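Local coordinates for protein glycerol kinase, putative (Plasmodium falciparum, PDB 2W40) that probably phosphorylates glycerol with ATP to give sn-glycerol 3-phosphate, as a glycerol kinase of the FGGY carbohydrate kinase family, at residues C[187-201]-C[205-219]. Sequence-based numbering, arbitrary orientation.
Sequences ASRTLLMDINTLQWD and CKIFNITNMSVLPEI
In the N-terminal FGGY domain, the loop between helices 184-187 and 202-207 folds back onto the chain that leads from the second helix to strand 218-220, and Trp200 is clasped there between Leu216 and Ile219. Leu216 CB lies over one face of the Trp200 indole and Ile219 CD1 over the other, 3.8 and 3.7 Å from the centroid of the five-membered ring, CH-pi contacts suited to a flat ring. In Ile219, CG1 is anti to the carbonyl carbon (chi1 -58°) and the chain runs on extended, bringing CD1 under the indole and to 3.8 Å from Ala187 CB. Trp200 NE1 donates to Pro217 O, which lies in the indole plane (2.8 Å, 147°); the donor stands 31° off the carbonyl plane. Met213 CE closes on Trp200 CB at 3.6 Å, its terminal methyl brought round by the bend at the chain end.

Leu192 uses both branches: CD1 meets Ile210 CD1 tip to tip at 3.5 Å, while CD2 packs against Phe208 CD2 at 3.8 Å; Ile143 of helix 140-149 also touches Leu192. Asp201 N-caps helix 202-207: its OD2 takes Met204 N and its carbonyl O takes Cys205 N (2.9 Å), while OD1 forms a salt bridge with Lys129. With a side chain over each face of its five-membered ring, the indole probably has little freedom to tilt or turn, and its one polar atom, NE1, is satisfied by a backbone carbonyl.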
loop_
_atom_site.group_PDB
_atom_site.type_symbol
_atom_site.label_atom_id
_atom_site.label_comp_id
_atom_site.label_asym_id
_atom_site.label_seq_id
_atom_site.Cartn_x
_atom_site.Cartn_y
_atom_site.Cartn_z
ATOM N N ALA C 187 18.914 -29.440 -12.092
ATOM C CA ALA C 187 19.777 -29.021 -13.209
ATOM C C ALA C 187 18.960 -28.269 -14.265
ATOM O O ALA C 187 19.491 -27.370 -14.952
ATOM C CB ALA C 187 20.561 -30.164 -13.842
ATOM N N SER C 188 17.686 -28.624 -14.439
ATOM C CA SER C 188 16.824 -28.021 -15.471
ATOM C C SER C 188 16.410 -26.545 -15.138
ATOM O O SER C 188 15.810 -25.870 -15.972
ATOM C CB SER C 188 15.597 -28.890 -15.684
ATOM O OG SER C 188 14.603 -28.656 -14.703
ATOM N N ARG C 189 16.781 -26.124 -13.884
ATOM C CA ARG C 189 16.404 -24.836 -13.340
ATOM C C ARG C 189 17.546 -23.815 -13.395
ATOM O O ARG C 189 17.508 -22.728 -12.806
ATOM C CB ARG C 189 15.910 -24.967 -11.929
ATOM C CG ARG C 189 14.857 -26.031 -11.777
ATOM C CD ARG C 189 13.677 -25.880 -12.707
ATOM N NE ARG C 189 12.884 -24.672 -12.403
ATOM C CZ ARG C 189 11.625 -24.433 -12.742
ATOM N NH1 ARG C 189 10.943 -25.264 -13.545
ATOM N NH2 ARG C 189 11.007 -23.357 -12.283
ATOM N N THR C 190 18.600 -24.235 -14.062
ATOM C CA THR C 190 19.863 -23.452 -14.037
ATOM C C THR C 190 20.084 -22.547 -15.286
ATOM O O THR C 190 20.906 -21.576 -15.192
ATOM C CB THR C 190 21.089 -24.432 -13.930
ATOM O OG1 THR C 190 21.159 -25.216 -15.122
ATOM C CG2 THR C 190 21.155 -25.257 -12.623
ATOM N N LEU C 191 19.426 -22.888 -16.409
ATOM C CA LEU C 191 19.614 -22.243 -17.721
ATOM C C LEU C 191 20.921 -22.751 -18.388
ATOM O O LEU C 191 21.381 -22.182 -19.365
ATOM C CB LEU C 191 19.548 -20.732 -17.659
ATOM C CG LEU C 191 18.371 -20.031 -18.303
ATOM C CD1 LEU C 191 18.218 -18.510 -17.913
ATOM C CD2 LEU C 191 18.492 -20.216 -19.724
ATOM N N LEU C 192 21.545 -23.802 -17.764
ATOM C CA LEU C 192 22.797 -24.404 -18.235
ATOM C C LEU C 192 22.663 -25.825 -18.810
ATOM O O LEU C 192 23.653 -26.336 -19.363
ATOM C CB LEU C 192 23.882 -24.412 -17.181
ATOM C CG LEU C 192 24.133 -23.092 -16.521
ATOM C CD1 LEU C 192 25.106 -23.374 -15.366
ATOM C CD2 LEU C 192 24.648 -22.067 -17.545
ATOM N N MET C 193 21.497 -26.485 -18.599
ATOM C CA MET C 193 21.355 -27.854 -19.021
ATOM C C MET C 193 20.585 -27.892 -20.354
ATOM O O MET C 193 19.602 -27.169 -20.499
ATOM C CB MET C 193 20.553 -28.616 -17.990
ATOM C CG MET C 193 20.589 -30.121 -18.214
ATOM S SD MET C 193 19.440 -31.060 -17.168
ATOM C CE MET C 193 17.860 -30.806 -18.061
ATOM N N ASP C 194 20.957 -28.819 -21.225
ATOM C CA ASP C 194 20.238 -29.165 -22.448
ATOM C C ASP C 194 18.996 -29.973 -22.012
ATOM O O ASP C 194 19.138 -31.062 -21.412
ATOM C CB ASP C 194 21.105 -29.964 -23.366
ATOM C CG ASP C 194 20.389 -30.244 -24.733
ATOM O OD1 ASP C 194 19.207 -30.639 -24.762
ATOM O OD2 ASP C 194 21.078 -30.112 -25.797
ATOM N N ILE C 195 17.821 -29.380 -22.194
ATOM C CA ILE C 195 16.556 -30.003 -21.710
ATOM C C ILE C 195 16.199 -31.366 -22.334
ATOM O O ILE C 195 15.451 -32.136 -21.755
ATOM C CB ILE C 195 15.389 -28.994 -21.918
ATOM C CG1 ILE C 195 14.120 -29.328 -21.101
ATOM C CG2 ILE C 195 14.952 -28.816 -23.336
ATOM C CD1 ILE C 195 14.355 -29.419 -19.631
ATOM N N ASN C 196 16.709 -31.603 -23.563
ATOM C CA ASN C 196 16.524 -32.861 -24.305
ATOM C C ASN C 196 17.588 -33.909 -23.959
ATOM O O ASN C 196 17.266 -35.072 -23.751
ATOM C CB ASN C 196 16.470 -32.619 -25.801
ATOM C CG ASN C 196 15.221 -31.980 -26.213
ATOM O OD1 ASN C 196 14.160 -32.640 -26.200
ATOM N ND2 ASN C 196 15.268 -30.690 -26.509
ATOM N N THR C 197 18.856 -33.516 -23.854
ATOM C CA THR C 197 19.915 -34.487 -23.629
ATOM C C THR C 197 20.260 -34.721 -22.127
ATOM O O THR C 197 20.997 -35.677 -21.788
ATOM C CB THR C 197 21.181 -34.115 -24.327
ATOM O OG1 THR C 197 21.747 -32.980 -23.638
ATOM C CG2 THR C 197 20.976 -33.793 -25.789
ATOM N N LEU C 198 19.800 -33.799 -21.250
ATOM C CA LEU C 198 20.019 -33.914 -19.852
ATOM C C LEU C 198 21.471 -33.774 -19.458
ATOM O O LEU C 198 21.918 -34.295 -18.416
ATOM C CB LEU C 198 19.429 -35.172 -19.254
ATOM C CG LEU C 198 17.934 -35.427 -19.565
ATOM C CD1 LEU C 198 17.420 -36.716 -18.881
ATOM C CD2 LEU C 198 17.021 -34.294 -19.352
ATOM N N GLN C 199 22.226 -33.060 -20.306
ATOM C CA GLN C 199 23.618 -32.740 -19.986
ATOM C C GLN C 199 23.907 -31.262 -19.890
ATOM O O GLN C 199 23.232 -30.471 -20.482
ATOM C CB GLN C 199 24.461 -33.251 -21.144
ATOM C CG GLN C 199 24.285 -34.758 -21.526
ATOM C CD GLN C 199 24.789 -35.698 -20.493
ATOM O OE1 GLN C 199 25.638 -35.336 -19.649
ATOM N NE2 GLN C 199 24.267 -36.930 -20.502
ATOM N N TRP C 200 24.879 -30.880 -19.105
ATOM C CA TRP C 200 25.366 -29.488 -19.094
ATOM C C TRP C 200 25.744 -29.123 -20.517
ATOM O O TRP C 200 26.399 -29.934 -21.218
ATOM C CB TRP C 200 26.555 -29.341 -18.186
ATOM C CG TRP C 200 26.333 -29.686 -16.737
ATOM C CD1 TRP C 200 26.979 -30.628 -16.044
ATOM C CD2 TRP C 200 25.365 -29.120 -15.855
ATOM N NE1 TRP C 200 26.544 -30.685 -14.735
ATOM C CE2 TRP C 200 25.567 -29.743 -14.574
ATOM C CE3 TRP C 200 24.410 -28.085 -15.963
ATOM C CZ2 TRP C 200 24.798 -29.417 -13.446
ATOM C CZ3 TRP C 200 23.639 -27.765 -14.846
ATOM C CH2 TRP C 200 23.877 -28.413 -13.568
ATOM N N ASP C 201 25.324 -27.943 -20.933
ATOM C CA ASP C 201 25.516 -27.484 -22.327
ATOM C C ASP C 201 26.695 -26.504 -22.418
ATOM O O ASP C 201 26.707 -25.427 -21.765
ATOM C CB ASP C 201 24.271 -26.817 -22.808
ATOM C CG ASP C 201 24.350 -26.496 -24.298
ATOM O OD1 ASP C 201 24.436 -27.430 -25.124
ATOM O OD2 ASP C 201 24.440 -25.275 -24.567
ATOM N N CYS C 205 27.075 -22.583 -21.096
ATOM C CA CYS C 205 28.161 -22.254 -20.156
ATOM C C CYS C 205 29.011 -21.103 -20.658
ATOM O O CYS C 205 29.385 -20.232 -19.915
ATOM C CB CYS C 205 28.978 -23.497 -19.833
ATOM S SG CYS C 205 28.040 -24.665 -18.712
ATOM N N LYS C 206 29.276 -21.108 -21.959
ATOM C CA LYS C 206 30.066 -20.022 -22.598
ATOM C C LYS C 206 29.370 -18.701 -22.502
ATOM O O LYS C 206 29.981 -17.680 -22.109
ATOM C CB LYS C 206 30.434 -20.375 -24.068
ATOM C CG LYS C 206 31.220 -19.310 -24.773
ATOM C CD LYS C 206 31.464 -19.632 -26.286
ATOM C CE LYS C 206 32.427 -18.604 -27.003
ATOM N NZ LYS C 206 33.679 -18.377 -26.175
ATOM N N ILE C 207 28.058 -18.695 -22.723
ATOM C CA ILE C 207 27.307 -17.472 -22.617
ATOM C C ILE C 207 27.466 -16.904 -21.224
ATOM O O ILE C 207 27.707 -15.699 -21.079
ATOM C CB ILE C 207 25.762 -17.731 -22.921
ATOM C CG1 ILE C 207 25.524 -18.090 -24.399
ATOM C CG2 ILE C 207 24.904 -16.532 -22.490
ATOM C CD1 ILE C 207 24.018 -18.588 -24.697
ATOM N N PHE C 208 27.402 -17.786 -20.209
ATOM C CA PHE C 208 27.386 -17.323 -18.859
ATOM C C PHE C 208 28.757 -17.208 -18.199
ATOM O O PHE C 208 28.864 -17.056 -16.980
ATOM C CB PHE C 208 26.379 -18.130 -18.072
ATOM C CG PHE C 208 24.951 -17.799 -18.469
ATOM C CD1 PHE C 208 24.404 -16.557 -18.175
ATOM C CD2 PHE C 208 24.168 -18.724 -19.199
ATOM C CE1 PHE C 208 23.107 -16.213 -18.610
ATOM C CE2 PHE C 208 22.880 -18.398 -19.609
ATOM C CZ PHE C 208 22.347 -17.167 -19.321
ATOM N N ASN C 209 29.799 -17.335 -19.003
ATOM C CA ASN C 209 31.241 -17.188 -18.587
ATOM C C ASN C 209 31.731 -18.251 -17.636
ATOM O O ASN C 209 32.712 -18.064 -16.811
ATOM C CB ASN C 209 31.439 -15.829 -17.872
ATOM C CG ASN C 209 31.244 -14.603 -18.728
ATOM O OD1 ASN C 209 30.536 -14.546 -19.762
ATOM N ND2 ASN C 209 31.846 -13.549 -18.251
ATOM N N ILE C 210 31.106 -19.421 -17.740
ATOM C CA ILE C 210 31.527 -20.580 -16.979
ATOM C C ILE C 210 32.562 -21.273 -17.829
ATOM O O ILE C 210 32.197 -22.097 -18.665
ATOM C CB ILE C 210 30.370 -21.523 -16.618
ATOM C CG1 ILE C 210 29.348 -20.755 -15.755
ATOM C CG2 ILE C 210 30.909 -22.792 -15.985
ATOM C CD1 ILE C 210 28.037 -21.396 -15.645
ATOM N N THR C 211 33.842 -20.906 -17.624
ATOM C CA THR C 211 34.917 -21.320 -18.524
ATOM C C THR C 211 35.447 -22.700 -18.261
ATOM O O THR C 211 36.199 -23.261 -19.078
ATOM C CB THR C 211 36.131 -20.353 -18.384
ATOM O OG1 THR C 211 36.515 -20.372 -17.008
ATOM C CG2 THR C 211 35.791 -18.930 -18.771
ATOM N N ASN C 212 35.068 -23.284 -17.115
ATOM C CA ASN C 212 35.579 -24.597 -16.706
ATOM C C ASN C 212 34.373 -25.363 -16.180
ATOM O O ASN C 212 33.851 -25.083 -15.122
ATOM C CB ASN C 212 36.652 -24.401 -15.646
ATOM C CG ASN C 212 37.307 -25.645 -15.259
ATOM O OD1 ASN C 212 36.751 -26.721 -15.463
ATOM N ND2 ASN C 212 38.476 -25.518 -14.589
ATOM N N MET C 213 33.913 -26.280 -17.010
ATOM C CA MET C 213 32.682 -26.987 -16.695
ATOM C C MET C 213 32.841 -27.998 -15.561
ATOM O O MET C 213 31.887 -28.603 -15.084
ATOM C CB MET C 213 32.079 -27.594 -17.985
ATOM C CG MET C 213 31.436 -26.551 -18.847
ATOM S SD MET C 213 30.964 -27.189 -20.416
ATOM C CE MET C 213 29.349 -27.986 -20.033
ATOM N N SER C 214 34.087 -28.242 -15.141
ATOM C CA SER C 214 34.329 -29.107 -14.024
ATOM C C SER C 214 33.787 -28.667 -12.699
ATOM O O SER C 214 33.726 -29.469 -11.778
ATOM C CB SER C 214 35.816 -29.407 -13.918
ATOM O OG SER C 214 36.572 -28.502 -13.247
ATOM N N VAL C 215 33.453 -27.380 -12.582
ATOM C CA VAL C 215 32.856 -26.815 -11.378
ATOM C C VAL C 215 31.416 -27.200 -11.183
ATOM O O VAL C 215 30.872 -26.940 -10.150
ATOM C CB VAL C 215 33.020 -25.284 -11.342
ATOM C CG1 VAL C 215 34.546 -24.910 -11.489
ATOM C CG2 VAL C 215 32.108 -24.617 -12.374
ATOM N N LEU C 216 30.791 -27.769 -12.237
ATOM C CA LEU C 216 29.406 -28.217 -12.206
ATOM C C LEU C 216 29.323 -29.650 -11.693
ATOM O O LEU C 216 30.105 -30.506 -12.088
ATOM C CB LEU C 216 28.748 -28.013 -13.542
ATOM C CG LEU C 216 28.679 -26.567 -14.053
ATOM C CD1 LEU C 216 28.400 -26.610 -15.595
ATOM C CD2 LEU C 216 27.627 -25.805 -13.348
ATOM N N PRO C 217 28.343 -29.905 -10.838
ATOM C CA PRO C 217 28.174 -31.254 -10.297
ATOM C C PRO C 217 27.580 -32.222 -11.283
ATOM O O PRO C 217 26.844 -31.823 -12.168
ATOM C CB PRO C 217 27.216 -30.993 -9.095
ATOM C CG PRO C 217 26.316 -29.847 -9.589
ATOM C CD PRO C 217 27.353 -28.947 -10.328
ATOM N N GLU C 218 27.829 -33.504 -11.045
ATOM C CA GLU C 218 27.289 -34.552 -11.893
ATOM C C GLU C 218 25.757 -34.592 -11.785
ATOM O O GLU C 218 25.272 -34.613 -10.651
ATOM C CB GLU C 218 27.819 -35.932 -11.486
ATOM C CG GLU C 218 27.307 -37.058 -12.386
ATOM C CD GLU C 218 27.772 -38.439 -11.897
ATOM O OE1 GLU C 218 28.774 -38.502 -11.118
ATOM O OE2 GLU C 218 27.152 -39.442 -12.331
ATOM N N ILE C 219 25.085 -34.708 -12.908
ATOM C CA ILE C 219 23.593 -34.755 -12.968
ATOM C C ILE C 219 23.125 -36.236 -12.801
ATOM O O ILE C 219 23.538 -37.119 -13.570
ATOM C CB ILE C 219 23.024 -34.174 -14.286
ATOM C CG1 ILE C 219 23.487 -32.701 -14.460
ATOM C CG2 ILE C 219 21.464 -34.257 -14.359
ATOM C CD1 ILE C 219 23.174 -32.154 -15.807
#